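Local atomic coordinates of 6-phospho-beta-glucosidase (Thermotoga maritima, PDB entry 1UP7), a protein that hydrolyses cellobiose 6'-phosphate to glucose 6-phosphate and glucose, using NAD(+) and manganese as cofactors. Residues V236-N241 and D354-S359. Numbering follows the deposited sequence.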
loop_
_atom_site.group_PDB
_atom_site.type_symbol
_atom_site.label_atom_id
_atom_site.label_comp_id
_atom_site.label_asym_id
_atom_site.label_seq_id
_atom_site.Cartn_x
_atom_site.Cartn_y
_atom_site.Cartn_z
ATOM N N VAL A 236 -15.791 -21.734 10.340
ATOM C CA VAL A 236 -14.593 -20.954 10.184
ATOM C C VAL A 236 -13.897 -21.289 8.862
ATOM O O VAL A 236 -13.255 -20.432 8.263
ATOM C CB VAL A 236 -13.627 -21.238 11.352
ATOM C CG1 VAL A 236 -12.293 -20.560 11.145
ATOM C CG2 VAL A 236 -14.243 -20.810 12.683
ATOM N N ARG A 237 -14.020 -22.540 8.434
ATOM C CA ARG A 237 -13.405 -23.044 7.191
ATOM C C ARG A 237 -11.896 -22.782 7.073
ATOM O O ARG A 237 -11.370 -22.485 6.007
ATOM C CB ARG A 237 -14.151 -22.575 5.933
ATOM C CG ARG A 237 -15.522 -23.184 5.769
ATOM C CD ARG A 237 -16.022 -23.164 4.324
ATOM N NE ARG A 237 -15.742 -24.416 3.593
ATOM C CZ ARG A 237 -15.410 -25.598 4.151
ATOM N NH1 ARG A 237 -15.289 -25.735 5.467
ATOM N NH2 ARG A 237 -15.187 -26.656 3.382
ATOM N N LEU A 238 -11.210 -22.919 8.190
ATOM C CA LEU A 238 -9.754 -22.832 8.260
ATOM C C LEU A 238 -9.273 -23.958 9.178
ATOM O O LEU A 238 -9.916 -24.292 10.208
ATOM C CB LEU A 238 -9.269 -21.497 8.877
ATOM C CG LEU A 238 -9.544 -20.131 8.222
ATOM C CD1 LEU A 238 -9.058 -18.963 9.115
ATOM C CD2 LEU A 238 -8.879 -20.074 6.854
ATOM N N ILE A 239 -8.150 -24.561 8.824
ATOM C CA ILE A 239 -7.529 -25.478 9.761
ATOM C C ILE A 239 -6.607 -24.627 10.604
ATOM O O ILE A 239 -5.792 -23.878 10.098
ATOM C CB ILE A 239 -6.755 -26.649 9.079
ATOM C CG1 ILE A 239 -7.697 -27.564 8.313
ATOM C CG2 ILE A 239 -5.998 -27.488 10.121
ATOM C CD1 ILE A 239 -7.141 -28.038 7.031
ATOM N N VAL A 240 -6.764 -24.733 11.906
ATOM C CA VAL A 240 -6.195 -23.784 12.830
ATOM C C VAL A 240 -5.019 -24.395 13.614
ATOM O O VAL A 240 -5.038 -25.545 13.998
ATOM C CB VAL A 240 -7.309 -23.233 13.759
ATOM C CG1 VAL A 240 -7.622 -24.171 14.979
ATOM C CG2 VAL A 240 -6.941 -21.891 14.222
ATOM N N ASN A 241 -3.964 -23.628 13.812
ATOM C CA ASN A 241 -2.887 -24.045 14.735
ATOM C C ASN A 241 -3.502 -24.385 16.105
ATOM O O ASN A 241 -4.327 -23.655 16.605
ATOM C CB ASN A 241 -1.846 -22.925 14.851
ATOM C CG ASN A 241 -0.552 -23.334 15.606
ATOM O OD1 ASN A 241 -0.576 -23.782 16.760
ATOM N ND2 ASN A 241 0.594 -23.123 14.957
ATOM N N ASP A 354 -7.960 -14.584 5.139
ATOM C CA ASP A 354 -9.303 -14.607 5.701
ATOM C C ASP A 354 -9.411 -13.601 6.880
ATOM O O ASP A 354 -8.511 -13.541 7.724
ATOM C CB ASP A 354 -9.562 -16.064 6.160
ATOM C CG ASP A 354 -10.964 -16.294 6.716
ATOM O OD1 ASP A 354 -11.238 -15.813 7.828
ATOM O OD2 ASP A 354 -11.850 -16.946 6.128
ATOM N N HIS A 355 -10.507 -12.837 6.953
ATOM C CA HIS A 355 -10.666 -11.801 7.989
ATOM C C HIS A 355 -10.551 -12.380 9.383
ATOM O O HIS A 355 -10.032 -11.727 10.279
ATOM C CB HIS A 355 -11.996 -11.043 7.857
ATOM C CG HIS A 355 -12.163 -10.351 6.539
ATOM N ND1 HIS A 355 -13.325 -10.423 5.799
ATOM C CD2 HIS A 355 -11.309 -9.578 5.827
ATOM C CE1 HIS A 355 -13.173 -9.737 4.682
ATOM N NE2 HIS A 355 -11.966 -9.203 4.681
ATOM N N PHE A 356 -11.021 -13.615 9.562
ATOM C CA PHE A 356 -10.986 -14.294 10.866
ATOM C C PHE A 356 -9.543 -14.482 11.288
ATOM O O PHE A 356 -9.158 -14.188 12.419
ATOM C CB PHE A 356 -11.649 -15.674 10.783
ATOM C CG PHE A 356 -11.716 -16.418 12.093
ATOM C CD1 PHE A 356 -12.791 -16.236 12.963
ATOM C CD2 PHE A 356 -10.706 -17.316 12.461
ATOM C CE1 PHE A 356 -12.874 -16.946 14.159
ATOM C CE2 PHE A 356 -10.775 -18.013 13.663
ATOM C CZ PHE A 356 -11.874 -17.828 14.519
ATOM N N ALA A 357 -8.733 -14.980 10.374
ATOM C CA ALA A 357 -7.293 -15.067 10.618
ATOM C C ALA A 357 -6.636 -13.681 10.851
ATOM O O ALA A 357 -5.804 -13.532 11.743
ATOM C CB ALA A 357 -6.591 -15.820 9.501
ATOM N N LEU A 358 -7.003 -12.684 10.052
ATOM C CA LEU A 358 -6.423 -11.342 10.209
ATOM C C LEU A 358 -6.749 -10.731 11.594
ATOM O O LEU A 358 -5.918 -10.040 12.158
ATOM C CB LEU A 358 -6.861 -10.419 9.074
ATOM C CG LEU A 358 -5.892 -10.372 7.886
ATOM C CD1 LEU A 358 -5.517 -11.760 7.365
ATOM C CD2 LEU A 358 -6.405 -9.475 6.751
ATOM N N SER A 359 -7.932 -11.010 12.153
ATOM C CA SER A 359 -8.277 -10.453 13.448
ATOM C C SER A 359 -7.210 -10.845 14.467
ATOM O O SER A 359 -6.767 -9.995 15.267
ATOM C CB SER A 359 -9.648 -10.895 13.935
ATOM O OG SER A 359 -9.702 -12.304 14.162
#
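L238 pushes its CD1 methyl into the hollow formed by D354, F356 and A357 at the capped first turn of helix 355-376. This is a helix N-terminus packed against the turn that joins helix 230-236 to strand 239-240, inside the C-terminal domain of a family 4 glycosidase. L238 CD1 lies 4.0 Å from A357 CB and meets the F356 ring obliquely. The other methyl, L238 CD2, rests 4.1 Å from D354 CB. F197 and E199 on strand 195-203 also touch L238, and A357 sits on F197 too, joining strand and helix.

The second bump is V236. Its CG1 branch, trans to the backbone N (chi1 174°), rides over one face of the F356 ring, offset toward the rim, in a CH-pi contact 4.1 Å from V236 CG1 to the F356 ring centroid. F360 meets the same ring edge-to-face.

D354 is the N-cap. Its polar end also faces another chain: K385 of the second subunit forms a salt bridge with OD2 and hydrogen-bonds to V236 O, so one lysine ties the cap to the end of helix 230-236. Cutting D354 back to alanine removes both carboxylate oxygens, and F356 N would probably lose its capping acceptor and K385 of the second subunit its charged mate. The carboxylate divides its work, OD2 going to the lysine and OD1 to the helix: F356 N donates to D354 OD1 over 2.8 Å, on the anti side and 21° out of the carboxylate plane.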